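Local coordinates for protein ribulose bisphosphate carboxylase (Pyrococcus horikoshii, PDB 2CWX) that probably catalyses the magnesium-dependent carboxylation of ribulose 1,5-bisphosphate to two molecules of 3-phosphoglycerate in an archaeal AMP degradation pathway, at residues Arg23-Val28 with Ala87-Leu92; Tyr31-Gly36 with His78-Ile83; Glu201-Leu206 with Glu239-Glu244; Gly272-Ala277 with Gly306-His311. All coordinates share one frame; numbering follows the deposited sequence.

Interaction 1: residues Arg23-Val28 with Ala87-Leu92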
loop_
_atom_site.group_PDB
_atom_site.type_symbol
_atom_site.label_atom_id
_atom_site.label_comp_id
_atom_site.label_asym_id
_atom_site.label_seq_id
_atom_site.Cartn_x
_atom_site.Cartn_y
_atom_site.Cartn_z
ATOM N N ARG A 23 -17.198 -10.178 -43.008
ATOM C CA ARG A 23 -15.933 -9.542 -42.697
ATOM C C ARG A 23 -15.670 -9.487 -41.196
ATOM O O ARG A 23 -14.580 -9.085 -40.791
ATOM C CB ARG A 23 -15.856 -8.125 -43.300
ATOM C CG ARG A 23 -16.420 -6.988 -42.441
ATOM C CD ARG A 23 -16.690 -5.677 -43.221
ATOM N NE ARG A 23 -17.715 -4.846 -42.560
ATOM C CZ ARG A 23 -18.325 -3.787 -43.121
ATOM N NH1 ARG A 23 -18.034 -3.428 -44.366
ATOM N NH2 ARG A 23 -19.256 -3.097 -42.441
ATOM N N ASP A 24 -16.659 -9.860 -40.387
ATOM C CA ASP A 24 -16.491 -9.929 -38.956
ATOM C C ASP A 24 -16.289 -11.373 -38.453
ATOM O O ASP A 24 -16.509 -11.635 -37.291
ATOM C CB ASP A 24 -17.698 -9.296 -38.256
ATOM C CG ASP A 24 -19.001 -9.763 -38.845
ATOM O OD1 ASP A 24 -20.060 -9.171 -38.508
ATOM O OD2 ASP A 24 -19.050 -10.706 -39.692
ATOM N N GLU A 25 -15.880 -12.300 -39.314
ATOM C CA GLU A 25 -15.627 -13.669 -38.877
ATOM C C GLU A 25 -14.146 -13.972 -38.963
ATOM O O GLU A 25 -13.454 -13.451 -39.816
ATOM C CB GLU A 25 -16.421 -14.650 -39.710
ATOM C CG GLU A 25 -17.901 -14.627 -39.407
ATOM C CD GLU A 25 -18.616 -15.764 -40.100
ATOM O OE1 GLU A 25 -18.835 -16.831 -39.449
ATOM O OE2 GLU A 25 -18.904 -15.601 -41.298
ATOM N N LEU A 26 -13.659 -14.798 -38.046
ATOM C CA LEU A 26 -12.260 -15.185 -38.017
ATOM C C LEU A 26 -12.103 -16.430 -38.899
ATOM O O LEU A 26 -12.912 -17.328 -38.840
ATOM C CB LEU A 26 -11.826 -15.438 -36.579
ATOM C CG LEU A 26 -10.298 -15.627 -36.383
ATOM C CD1 LEU A 26 -9.820 -15.030 -35.078
ATOM C CD2 LEU A 26 -9.951 -17.091 -36.405
ATOM N N ILE A 27 -11.076 -16.471 -39.726
ATOM C CA ILE A 27 -10.878 -17.600 -40.609
ATOM C C ILE A 27 -9.595 -18.346 -40.216
ATOM O O ILE A 27 -8.598 -17.741 -39.915
ATOM C CB ILE A 27 -10.891 -17.085 -42.068
ATOM C CG1 ILE A 27 -12.345 -16.713 -42.428
ATOM C CG2 ILE A 27 -10.337 -18.129 -43.025
ATOM C CD1 ILE A 27 -12.484 -15.707 -43.490
ATOM N N VAL A 28 -9.644 -19.665 -40.167
ATOM C CA VAL A 28 -8.453 -20.466 -39.936
ATOM C C VAL A 28 -8.317 -21.419 -41.101
ATOM O O VAL A 28 -9.314 -21.960 -41.598
ATOM C CB VAL A 28 -8.517 -21.254 -38.624
ATOM C CG1 VAL A 28 -7.216 -22.084 -38.420
ATOM C CG2 VAL A 28 -8.709 -20.312 -37.444
ATOM N N ALA A 87 -14.718 -20.759 -40.994
ATOM C CA ALA A 87 -15.176 -19.469 -40.466
ATOM C C ALA A 87 -15.779 -19.591 -39.081
ATOM O O ALA A 87 -16.715 -20.360 -38.857
ATOM C CB ALA A 87 -16.222 -18.851 -41.411
ATOM N N TYR A 88 -15.311 -18.723 -38.196
ATOM C CA TYR A 88 -15.608 -18.753 -36.767
ATOM C C TYR A 88 -16.270 -17.427 -36.366
ATOM O O TYR A 88 -15.649 -16.369 -36.497
ATOM C CB TYR A 88 -14.307 -18.872 -35.982
ATOM C CG TYR A 88 -13.626 -20.203 -36.155
ATOM C CD1 TYR A 88 -13.897 -21.253 -35.302
ATOM C CD2 TYR A 88 -12.750 -20.427 -37.215
ATOM C CE1 TYR A 88 -13.309 -22.513 -35.476
ATOM C CE2 TYR A 88 -12.147 -21.659 -37.398
ATOM C CZ TYR A 88 -12.430 -22.713 -36.526
ATOM O OH TYR A 88 -11.807 -23.950 -36.719
ATOM N N PRO A 89 -17.509 -17.444 -35.900
ATOM C CA PRO A 89 -18.114 -16.212 -35.399
ATOM C C PRO A 89 -17.393 -15.794 -34.129
ATOM O O PRO A 89 -16.929 -16.664 -33.384
ATOM C CB PRO A 89 -19.532 -16.621 -35.054
ATOM C CG PRO A 89 -19.767 -17.851 -35.762
ATOM C CD PRO A 89 -18.442 -18.575 -35.828
ATOM N N LEU A 90 -17.332 -14.497 -33.880
ATOM C CA LEU A 90 -16.575 -13.955 -32.746
ATOM C C LEU A 90 -17.286 -14.220 -31.452
ATOM O O LEU A 90 -16.726 -14.030 -30.386
ATOM C CB LEU A 90 -16.361 -12.487 -32.925
ATOM C CG LEU A 90 -15.515 -12.173 -34.161
ATOM C CD1 LEU A 90 -15.232 -10.684 -34.182
ATOM C CD2 LEU A 90 -14.202 -12.937 -34.193
ATOM N N THR A 91 -18.524 -14.682 -31.526
ATOM C CA THR A 91 -19.172 -15.206 -30.315
ATOM C C THR A 91 -18.426 -16.400 -29.683
ATOM O O THR A 91 -18.675 -16.721 -28.543
ATOM C CB THR A 91 -20.591 -15.664 -30.625
ATOM O OG1 THR A 91 -20.594 -16.352 -31.888
ATOM C CG2 THR A 91 -21.511 -14.481 -30.808
ATOM N N LEU A 92 -17.527 -17.054 -30.411
ATOM C CA LEU A 92 -16.741 -18.159 -29.839
ATOM C C LEU A 92 -15.521 -17.715 -28.979
ATOM O O LEU A 92 -14.917 -18.542 -28.310
ATOM C CB LEU A 92 -16.214 -19.050 -30.967
ATOM C CG LEU A 92 -17.229 -19.970 -31.627
ATOM C CD1 LEU A 92 -16.688 -20.483 -32.929
ATOM C CD2 LEU A 92 -17.588 -21.150 -30.696
HETATM O O HOH W 1 -18.535 -12.691 -35.862
#
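Val28 lays its CG2 methyl against the ring of Tyr88, 3.7 Å from CE2, the valine and tyrosine side chains crossing obliquely. Leu26 lies on the same face of the sheet; its CB reaches Leu90 CD2 at 4.2 Å, and its carbonyl O sits at the edge of the Tyr88 ring, near the ring plane. The strands are antiparallel. Leu26 and Tyr88 form a hydrogen-bonded pair: Leu26 N donates to Tyr88 O at 3.0 Å, and Tyr88 N returns a bond to Leu26 O at 2.8 Å. Beyond Pro89 the chain turns into a 3-10 segment and the strands part; one water links them, donating to Asp24 O at 2.7 Å and accepting from Leu90 N at 2.9 Å. With CG anti to the carbonyl carbon (chi1 -72°) and an extended chain, Glu25 carries OE1 beside Ala87 CB, 3.8 Å away, while its OE2 is held by Tyr19 OH and Gly22 N. The Tyr88 hydroxyl is bonded to Ser50, and Asp24 forms a salt bridge with Arg23 of the second subunit. Backbone bonds and apolar contact thus join the strands, while the polar ends of Glu25 and Tyr88 are met within the chain and that of Asp24 by the second subunit.

Interaction 2: residues Tyr31-Gly36 with His78-Ile83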
loop_
_atom_site.group_PDB
_atom_site.type_symbol
_atom_site.label_atom_id
_atom_site.label_comp_id
_atom_site.label_asym_id
_atom_site.label_seq_id
_atom_site.Cartn_x
_atom_site.Cartn_y
_atom_site.Cartn_z
ATOM N N TYR A 31 -4.330 -27.649 -43.091
ATOM C CA TYR A 31 -4.038 -28.871 -43.834
ATOM C C TYR A 31 -4.357 -30.079 -42.961
ATOM O O TYR A 31 -4.074 -30.088 -41.766
ATOM C CB TYR A 31 -2.574 -28.921 -44.220
ATOM C CG TYR A 31 -2.122 -30.258 -44.805
ATOM C CD1 TYR A 31 -1.599 -31.270 -43.990
ATOM C CD2 TYR A 31 -2.217 -30.505 -46.172
ATOM C CE1 TYR A 31 -1.188 -32.502 -44.544
ATOM C CE2 TYR A 31 -1.784 -31.707 -46.719
ATOM C CZ TYR A 31 -1.286 -32.699 -45.905
ATOM O OH TYR A 31 -0.868 -33.902 -46.471
ATOM N N PHE A 32 -4.951 -31.108 -43.554
ATOM C CA PHE A 32 -5.193 -32.343 -42.843
ATOM C C PHE A 32 -5.241 -33.560 -43.786
ATOM O O PHE A 32 -5.413 -33.432 -45.005
ATOM C CB PHE A 32 -6.505 -32.251 -42.049
ATOM C CG PHE A 32 -7.717 -32.278 -42.896
ATOM C CD1 PHE A 32 -8.244 -31.103 -43.418
ATOM C CD2 PHE A 32 -8.350 -33.473 -43.178
ATOM C CE1 PHE A 32 -9.373 -31.123 -44.221
ATOM C CE2 PHE A 32 -9.490 -33.501 -43.981
ATOM C CZ PHE A 32 -10.001 -32.317 -44.498
ATOM N N GLU A 33 -5.081 -34.730 -43.175
ATOM C CA GLU A 33 -5.257 -36.014 -43.847
ATOM C C GLU A 33 -6.271 -36.798 -43.033
ATOM O O GLU A 33 -6.051 -37.034 -41.831
ATOM C CB GLU A 33 -3.929 -36.756 -43.881
ATOM C CG GLU A 33 -2.906 -36.104 -44.797
ATOM C CD GLU A 33 -1.489 -36.517 -44.475
ATOM O OE1 GLU A 33 -1.321 -37.524 -43.760
ATOM O OE2 GLU A 33 -0.540 -35.830 -44.915
ATOM N N PRO A 34 -7.386 -37.178 -43.643
ATOM C CA PRO A 34 -8.372 -37.993 -42.941
ATOM C C PRO A 34 -7.844 -39.390 -42.618
ATOM O O PRO A 34 -6.955 -39.896 -43.315
ATOM C CB PRO A 34 -9.550 -38.062 -43.922
ATOM C CG PRO A 34 -8.979 -37.767 -45.238
ATOM C CD PRO A 34 -7.803 -36.867 -45.019
ATOM N N ASN A 35 -8.394 -39.966 -41.548
ATOM C CA ASN A 35 -8.086 -41.313 -41.055
ATOM C C ASN A 35 -9.391 -42.097 -40.894
ATOM O O ASN A 35 -10.018 -42.069 -39.828
ATOM C CB ASN A 35 -7.358 -41.248 -39.706
ATOM C CG ASN A 35 -7.095 -42.627 -39.112
ATOM O OD1 ASN A 35 -7.179 -42.835 -37.896
ATOM N ND2 ASN A 35 -6.766 -43.566 -39.963
ATOM N N GLY A 36 -9.816 -42.745 -41.969
ATOM C CA GLY A 36 -10.956 -43.634 -41.916
ATOM C C GLY A 36 -12.314 -42.983 -42.119
ATOM O O GLY A 36 -13.335 -43.678 -42.048
ATOM N N HIS A 78 -4.851 -31.173 -51.601
ATOM C CA HIS A 78 -3.544 -30.516 -51.613
ATOM C C HIS A 78 -2.460 -31.530 -51.276
ATOM O O HIS A 78 -2.417 -32.042 -50.157
ATOM C CB HIS A 78 -3.495 -29.378 -50.595
ATOM C CG HIS A 78 -2.250 -28.551 -50.668
ATOM N ND1 HIS A 78 -1.057 -28.942 -50.090
ATOM C CD2 HIS A 78 -2.019 -27.336 -51.223
ATOM C CE1 HIS A 78 -0.142 -28.012 -50.303
ATOM N NE2 HIS A 78 -0.702 -27.026 -50.983
ATOM N N GLY A 79 -1.568 -31.792 -52.237
ATOM C CA GLY A 79 -0.550 -32.819 -52.095
ATOM C C GLY A 79 -1.189 -34.132 -51.669
ATOM O O GLY A 79 -2.126 -34.630 -52.304
ATOM N N GLU A 80 -0.724 -34.647 -50.539
ATOM C CA GLU A 80 -1.195 -35.927 -50.024
ATOM C C GLU A 80 -2.448 -35.828 -49.092
ATOM O O GLU A 80 -2.950 -36.841 -48.580
ATOM C CB GLU A 80 0.009 -36.702 -49.418
ATOM C CG GLU A 80 0.648 -36.177 -48.128
ATOM C CD GLU A 80 1.521 -34.900 -48.259
ATOM O OE1 GLU A 80 0.969 -33.758 -48.084
ATOM O OE2 GLU A 80 2.769 -35.035 -48.478
ATOM N N GLY A 81 -2.979 -34.611 -48.921
ATOM C CA GLY A 81 -4.118 -34.370 -48.048
ATOM C C GLY A 81 -5.079 -33.342 -48.622
ATOM O O GLY A 81 -5.375 -33.368 -49.808
ATOM N N TYR A 82 -5.557 -32.432 -47.773
ATOM C CA TYR A 82 -6.562 -31.435 -48.128
ATOM C C TYR A 82 -6.319 -30.158 -47.325
ATOM O O TYR A 82 -5.800 -30.221 -46.210
ATOM C CB TYR A 82 -7.953 -31.960 -47.781
ATOM C CG TYR A 82 -8.366 -33.226 -48.510
ATOM C CD1 TYR A 82 -9.196 -33.189 -49.637
ATOM C CD2 TYR A 82 -7.926 -34.470 -48.071
ATOM C CE1 TYR A 82 -9.558 -34.369 -50.303
ATOM C CE2 TYR A 82 -8.274 -35.642 -48.727
ATOM C CZ TYR A 82 -9.089 -35.595 -49.836
ATOM O OH TYR A 82 -9.414 -36.807 -50.457
ATOM N N ILE A 83 -6.694 -29.008 -47.886
ATOM C CA ILE A 83 -6.740 -27.759 -47.154
ATOM C C ILE A 83 -8.193 -27.364 -46.959
ATOM O O ILE A 83 -8.986 -27.427 -47.908
ATOM C CB ILE A 83 -5.953 -26.645 -47.911
ATOM C CG1 ILE A 83 -4.444 -26.894 -47.778
ATOM C CG2 ILE A 83 -6.328 -25.252 -47.381
ATOM C CD1 ILE A 83 -3.539 -25.972 -48.631
#
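The Phe32 ring takes Tyr82 CB over one face, 4.2 Å from its centroid, whereas the two rings, their planes 22° apart, are too far offset to stack. At the edge of the Tyr82 ring lies Phe32 O, and Pro34 CD packs against CD2 of that ring at 3.9 Å. The Tyr31 ring has His78 O and Glu33 OE2 at its edge. Its CG lies anti to the backbone N (chi1 171°), which carries the hydroxyl past Gly81 to the carboxylate of Glu80; Tyr31 OH and Glu80 OE1 are modelled 2.4 Å apart, too close to be taken at face value, with ring and carboxylate planes nearly perpendicular. Glu33 OE2 and Glu80 OE1, like charges, stand 4.1 Å apart. A phenylalanine at Tyr31 would probably leave these two carboxylates facing each other without the hydroxyl between them. Phe32 N donates to Tyr82 O and Tyr82 N to Phe32 O, each at 2.9 Å, just after the type II' turn from His78 to Gly81 that makes a beta hairpin of strands 71-78 and 81-89. Helix 39-49 covers the Phe32 and Pro34 side, and strand 115-124 flanks strand 25-34 across from the hairpin.

Interaction 3: residues Glu201-Leu206 with Glu239-Glu244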
loop_
_atom_site.group_PDB
_atom_site.type_symbol
_atom_site.label_atom_id
_atom_site.label_comp_id
_atom_site.label_asym_id
_atom_site.label_seq_id
_atom_site.Cartn_x
_atom_site.Cartn_y
_atom_site.Cartn_z
ATOM N N GLU A 201 23.209 -8.931 -10.809
ATOM C CA GLU A 201 24.572 -8.477 -10.952
ATOM C C GLU A 201 24.890 -8.141 -12.392
ATOM O O GLU A 201 25.608 -7.184 -12.663
ATOM C CB GLU A 201 25.562 -9.548 -10.474
ATOM C CG GLU A 201 25.748 -9.609 -8.978
ATOM C CD GLU A 201 26.671 -10.753 -8.529
ATOM O OE1 GLU A 201 26.341 -11.400 -7.473
ATOM O OE2 GLU A 201 27.717 -11.011 -9.228
ATOM N N ARG A 202 24.472 -8.999 -13.311
ATOM C CA ARG A 202 24.708 -8.748 -14.726
ATOM C C ARG A 202 24.046 -7.461 -15.217
ATOM O O ARG A 202 24.673 -6.709 -15.950
ATOM C CB ARG A 202 24.239 -9.929 -15.564
ATOM C CG ARG A 202 24.711 -9.884 -16.994
ATOM C CD ARG A 202 24.492 -11.218 -17.726
ATOM N NE ARG A 202 23.112 -11.557 -18.175
ATOM C CZ ARG A 202 22.319 -12.464 -17.626
ATOM N NH1 ARG A 202 22.653 -13.047 -16.495
ATOM N NH2 ARG A 202 21.130 -12.735 -18.166
ATOM N N VAL A 203 22.817 -7.188 -14.801
ATOM C CA VAL A 203 22.150 -5.952 -15.179
ATOM C C VAL A 203 22.904 -4.747 -14.625
ATOM O O VAL A 203 23.141 -3.802 -15.354
ATOM C CB VAL A 203 20.648 -5.843 -14.772
ATOM C CG1 VAL A 203 19.861 -6.792 -15.484
ATOM C CG2 VAL A 203 20.378 -5.997 -13.271
ATOM N N ARG A 204 23.391 -4.821 -13.382
ATOM C CA ARG A 204 24.048 -3.653 -12.772
ATOM C C ARG A 204 25.397 -3.391 -13.372
ATOM O O ARG A 204 25.851 -2.276 -13.322
ATOM C CB ARG A 204 24.219 -3.853 -11.264
ATOM C CG ARG A 204 22.900 -3.831 -10.492
ATOM C CD ARG A 204 23.041 -4.232 -9.010
ATOM N NE ARG A 204 21.794 -3.969 -8.276
ATOM C CZ ARG A 204 21.644 -4.062 -6.964
ATOM N NH1 ARG A 204 22.662 -4.433 -6.181
ATOM N NH2 ARG A 204 20.458 -3.777 -6.425
ATOM N N LYS A 205 26.048 -4.401 -13.939
ATOM C CA LYS A 205 27.344 -4.221 -14.585
ATOM C C LYS A 205 27.254 -3.908 -16.077
ATOM O O LYS A 205 27.923 -3.003 -16.564
ATOM C CB LYS A 205 28.206 -5.482 -14.379
ATOM C CG LYS A 205 29.584 -5.481 -15.052
ATOM C CD LYS A 205 30.509 -4.366 -14.541
ATOM C CE LYS A 205 31.978 -4.577 -15.052
ATOM N NZ LYS A 205 32.970 -3.431 -14.758
ATOM N N LEU A 206 26.432 -4.645 -16.825
ATOM C CA LEU A 206 26.495 -4.586 -18.284
ATOM C C LEU A 206 26.015 -3.256 -18.858
ATOM O O LEU A 206 26.526 -2.825 -19.887
ATOM C CB LEU A 206 25.751 -5.770 -18.924
ATOM C CG LEU A 206 26.565 -7.001 -19.263
ATOM C CD1 LEU A 206 27.437 -6.728 -20.451
ATOM C CD2 LEU A 206 27.428 -7.440 -18.110
ATOM N N GLU A 239 11.765 -5.171 -14.707
ATOM C CA GLU A 239 11.816 -3.924 -13.934
ATOM C C GLU A 239 13.251 -3.509 -13.692
ATOM O O GLU A 239 13.568 -2.327 -13.765
ATOM C CB GLU A 239 11.070 -4.042 -12.628
ATOM C CG GLU A 239 9.555 -4.073 -12.761
ATOM C CD GLU A 239 8.849 -4.382 -11.426
ATOM O OE1 GLU A 239 9.550 -4.688 -10.444
ATOM O OE2 GLU A 239 7.600 -4.314 -11.343
ATOM N N MET A 240 14.135 -4.474 -13.393
ATOM C CA MET A 240 15.532 -4.140 -13.184
ATOM C C MET A 240 16.166 -3.572 -14.465
ATOM O O MET A 240 16.960 -2.661 -14.410
ATOM C CB MET A 240 16.327 -5.368 -12.728
ATOM C CG MET A 240 15.968 -5.934 -11.350
ATOM S SD MET A 240 16.865 -7.556 -11.156
ATOM C CE MET A 240 15.974 -8.268 -9.781
ATOM N N VAL A 241 15.835 -4.139 -15.618
ATOM C CA VAL A 241 16.420 -3.678 -16.892
ATOM C C VAL A 241 15.957 -2.229 -17.117
ATOM O O VAL A 241 16.760 -1.353 -17.379
ATOM C CB VAL A 241 15.995 -4.614 -18.064
ATOM C CG1 VAL A 241 16.372 -4.042 -19.410
ATOM C CG2 VAL A 241 16.618 -5.999 -17.903
ATOM N N ALA A 242 14.666 -1.944 -16.957
ATOM C CA ALA A 242 14.188 -0.568 -17.162
ATOM C C ALA A 242 14.871 0.416 -16.227
ATOM O O ALA A 242 15.245 1.491 -16.614
ATOM C CB ALA A 242 12.704 -0.497 -16.974
ATOM N N ASN A 243 15.083 0.008 -14.994
ATOM C CA ASN A 243 15.736 0.844 -14.028
ATOM C C ASN A 243 17.162 1.122 -14.320
ATOM O O ASN A 243 17.667 2.147 -13.881
ATOM C CB ASN A 243 15.625 0.263 -12.642
ATOM C CG ASN A 243 14.558 0.947 -11.853
ATOM O OD1 ASN A 243 13.373 0.597 -11.962
ATOM N ND2 ASN A 243 14.954 2.001 -11.097
ATOM N N GLU A 244 17.839 0.224 -15.028
ATOM C CA GLU A 244 19.224 0.490 -15.388
ATOM C C GLU A 244 19.365 1.282 -16.673
ATOM O O GLU A 244 20.482 1.583 -17.065
ATOM C CB GLU A 244 20.026 -0.800 -15.555
ATOM C CG GLU A 244 20.153 -1.609 -14.308
ATOM C CD GLU A 244 21.002 -0.951 -13.266
ATOM O OE1 GLU A 244 20.729 -1.229 -12.106
ATOM O OE2 GLU A 244 21.908 -0.155 -13.586
#
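Val203 is the residue of helix 201-206 that faces helix 239-244 squarely, and its two methyls divide the work. CG1 meets Val241 CG2 at 4.1 Å; CG2, placed between the backbone N and the carbonyl carbon by a chi1 of -66°, touches Met240 CB, also at 4.1 Å. In both pairs the side chains cross at about a right angle. Beyond its CB the Met240 chain leads away from this helix, so its sulfur takes no part in the Val203 contact. The carbonyl O of Val203 is approached by Glu244 CG at 3.9 Å. These are neighbouring outer helices of the alpha/beta barrel of the RuBisCO catalytic domain: helix 199-217 and helix 231-244 lie on either side of strand 222-224 in sequence, and their segments 201-206 and 239-244 run nearly parallel, the axes 9.6 Å apart and inclined by 16°. The loop residue Ile225 packs against both Val203 and Val241. Arg204 follows, its CB directed away from the second helix, yet its CG lies 3.8 Å from Glu244 OE1, a contact made by the aliphatic part of the arginine. Glu244 comes to it through a chain bent at chi2 (-68°). Arg204 NE remains 4.8 Å from Glu244 OE1, and its NH2 instead forms a salt bridge with Glu200 and a hydrogen bond to the carbonyl O of Glu269 of the fourth subunit.

Interaction 4: residues Gly272-Ala277 with Gly306-His311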
loop_
_atom_site.group_PDB
_atom_site.type_symbol
_atom_site.label_atom_id
_atom_site.label_comp_id
_atom_site.label_asym_id
_atom_site.label_seq_id
_atom_site.Cartn_x
_atom_site.Cartn_y
_atom_site.Cartn_z
ATOM N N GLY A 272 8.229 0.810 -21.103
ATOM C CA GLY A 272 8.862 1.343 -22.303
ATOM C C GLY A 272 9.947 0.460 -22.880
ATOM O O GLY A 272 10.940 0.960 -23.390
ATOM N N LEU A 273 9.770 -0.855 -22.788
ATOM C CA LEU A 273 10.771 -1.812 -23.220
ATOM C C LEU A 273 10.304 -2.504 -24.529
ATOM O O LEU A 273 9.127 -2.883 -24.651
ATOM C CB LEU A 273 10.922 -2.880 -22.162
ATOM C CG LEU A 273 11.482 -2.477 -20.819
ATOM C CD1 LEU A 273 11.274 -3.648 -19.826
ATOM C CD2 LEU A 273 12.977 -2.096 -20.938
ATOM N N ALA A 274 11.203 -2.620 -25.498
ATOM C CA ALA A 274 10.975 -3.451 -26.680
ATOM C C ALA A 274 11.199 -4.932 -26.349
ATOM O O ALA A 274 11.986 -5.236 -25.449
ATOM C CB ALA A 274 11.917 -3.041 -27.836
ATOM N N ILE A 275 10.507 -5.818 -27.079
ATOM C CA ILE A 275 10.611 -7.267 -26.871
ATOM C C ILE A 275 11.271 -7.919 -28.056
ATOM O O ILE A 275 10.821 -7.754 -29.194
ATOM C CB ILE A 275 9.242 -7.949 -26.662
ATOM C CG1 ILE A 275 8.556 -7.410 -25.439
ATOM C CG2 ILE A 275 9.411 -9.490 -26.554
ATOM C CD1 ILE A 275 7.133 -7.830 -25.306
ATOM N N HIS A 276 12.323 -8.661 -27.777
ATOM C CA HIS A 276 12.945 -9.520 -28.746
ATOM C C HIS A 276 12.491 -10.924 -28.406
ATOM O O HIS A 276 12.707 -11.404 -27.279
ATOM C CB HIS A 276 14.469 -9.422 -28.656
ATOM C CG HIS A 276 15.170 -10.470 -29.453
ATOM N ND1 HIS A 276 15.730 -10.217 -30.678
ATOM C CD2 HIS A 276 15.320 -11.799 -29.237
ATOM C CE1 HIS A 276 16.241 -11.335 -31.161
ATOM N NE2 HIS A 276 15.978 -12.315 -30.316
ATOM N N ALA A 277 11.816 -11.559 -29.345
ATOM C CA ALA A 277 11.289 -12.887 -29.136
ATOM C C ALA A 277 12.251 -13.918 -29.739
ATOM O O ALA A 277 12.546 -13.886 -30.939
ATOM C CB ALA A 277 9.941 -13.014 -29.754
ATOM N N GLY A 306 2.526 -8.401 -29.791
ATOM C CA GLY A 306 3.407 -7.293 -30.089
ATOM C C GLY A 306 4.846 -7.511 -29.647
ATOM O O GLY A 306 5.357 -6.698 -28.913
ATOM N N VAL A 307 5.476 -8.590 -30.097
ATOM C CA VAL A 307 6.953 -8.637 -30.117
ATOM C C VAL A 307 7.479 -7.648 -31.181
ATOM O O VAL A 307 6.833 -7.402 -32.144
ATOM C CB VAL A 307 7.497 -10.043 -30.343
ATOM C CG1 VAL A 307 6.872 -11.039 -29.313
ATOM C CG2 VAL A 307 7.227 -10.531 -31.722
ATOM N N ASP A 308 8.642 -7.069 -30.945
ATOM C CA ASP A 308 9.234 -6.064 -31.813
ATOM C C ASP A 308 10.222 -6.645 -32.813
ATOM O O ASP A 308 10.411 -6.063 -33.875
ATOM C CB ASP A 308 9.895 -4.964 -30.988
ATOM C CG ASP A 308 8.918 -4.264 -30.092
ATOM O OD1 ASP A 308 8.228 -3.330 -30.588
ATOM O OD2 ASP A 308 8.760 -4.550 -28.872
ATOM N N GLN A 309 10.853 -7.768 -32.470
ATOM C CA GLN A 309 11.760 -8.494 -33.364
ATOM C C GLN A 309 11.521 -9.964 -33.078
ATOM O O GLN A 309 11.256 -10.324 -31.930
ATOM C CB GLN A 309 13.259 -8.206 -33.093
ATOM C CG GLN A 309 13.512 -6.959 -32.446
ATOM C CD GLN A 309 14.947 -6.563 -32.279
ATOM O OE1 GLN A 309 15.797 -7.342 -31.801
ATOM N NE2 GLN A 309 15.202 -5.297 -32.513
ATOM N N ILE A 310 11.631 -10.805 -34.074
ATOM C CA ILE A 310 11.527 -12.236 -33.888
ATOM C C ILE A 310 12.448 -12.992 -34.835
ATOM O O ILE A 310 12.587 -12.600 -35.977
ATOM C CB ILE A 310 10.058 -12.708 -34.064
ATOM C CG1 ILE A 310 9.893 -14.150 -33.620
ATOM C CG2 ILE A 310 9.578 -12.553 -35.482
ATOM C CD1 ILE A 310 8.404 -14.565 -33.457
ATOM N N HIS A 311 13.028 -14.095 -34.358
ATOM C CA HIS A 311 13.829 -14.998 -35.211
ATOM C C HIS A 311 12.953 -15.673 -36.292
ATOM O O HIS A 311 11.888 -16.200 -35.969
ATOM C CB HIS A 311 14.485 -16.130 -34.390
ATOM C CG HIS A 311 15.426 -15.686 -33.315
ATOM N ND1 HIS A 311 15.853 -16.543 -32.313
ATOM C CD2 HIS A 311 16.038 -14.498 -33.074
ATOM C CE1 HIS A 311 16.667 -15.882 -31.498
ATOM N NE2 HIS A 311 16.805 -14.649 -31.942
#
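Two histidine rings from adjacent parallel strands meet nitrogen to nitrogen: His276 NE2 lies 3.0 Å from His311 NE2, with the ring planes turned 68° to each other. The other nitrogen of His276 is firmly placed. With CG anti to the backbone N (chi1 169°), ND1 donates to Gln309 OE1 at 3.1 Å in a nearly straight bond of 171°, the oxygen lying in the imidazole plane and using a lone pair in its own carbonyl plane. This bond fixes the rotation of the ring and presents its NE2 side to His311. A leucine in place of His276 would probably leave Gln309 OE1 without its donor and take away the nitrogen that faces His311 NE2. Asp308 OD2 accepts from Ile275 N at 2.8 Å, while Ile275 O takes both Asp308 N and Gln309 N. Ala277 N donates to Gln309 O at 2.9 Å. On the other face of the sheet, Ala277 CB packs on Val307 CG1, 3.7 Å away, and on Ile310 CG1. Asp308 OD1 accepts from the backbone N atoms of Phe138 and Gly139. His311, a predicted substrate-binding residue, stacks edge-to-face with His278, a predicted proton acceptor, and its side chain comes within about 3 Å, nearest atoms, of that of Lys186, the predicted carbamate-bearing magnesium ligand, placing the pair at the active-site mouth of a TIM barrel, where the C-terminal strand ends carry the catalytic groups.

How the interactions relate
Along the chain the four contacts come as an N-terminal pair followed by a catalytic pair. Interactions 1 and 2 lie on the same two strands, 25-34 and 81-89, with centres about 23 Å apart; the residues of interaction 2 fall between the two segments of interaction 1, so they mark opposite ends of one strand pairing in the N-terminal sheet. Interactions 3 and 4 belong to the barrel domain, about 18 Å apart between centres, the first among the outer helices and the second in the inner sheet; they touch where Leu273 packs against Val241 and Ala242. Interaction 4 alone reaches the active site, while interactions 2 and 3 lie about 51 Å apart, centre to centre, on opposite sides of the chain's centre.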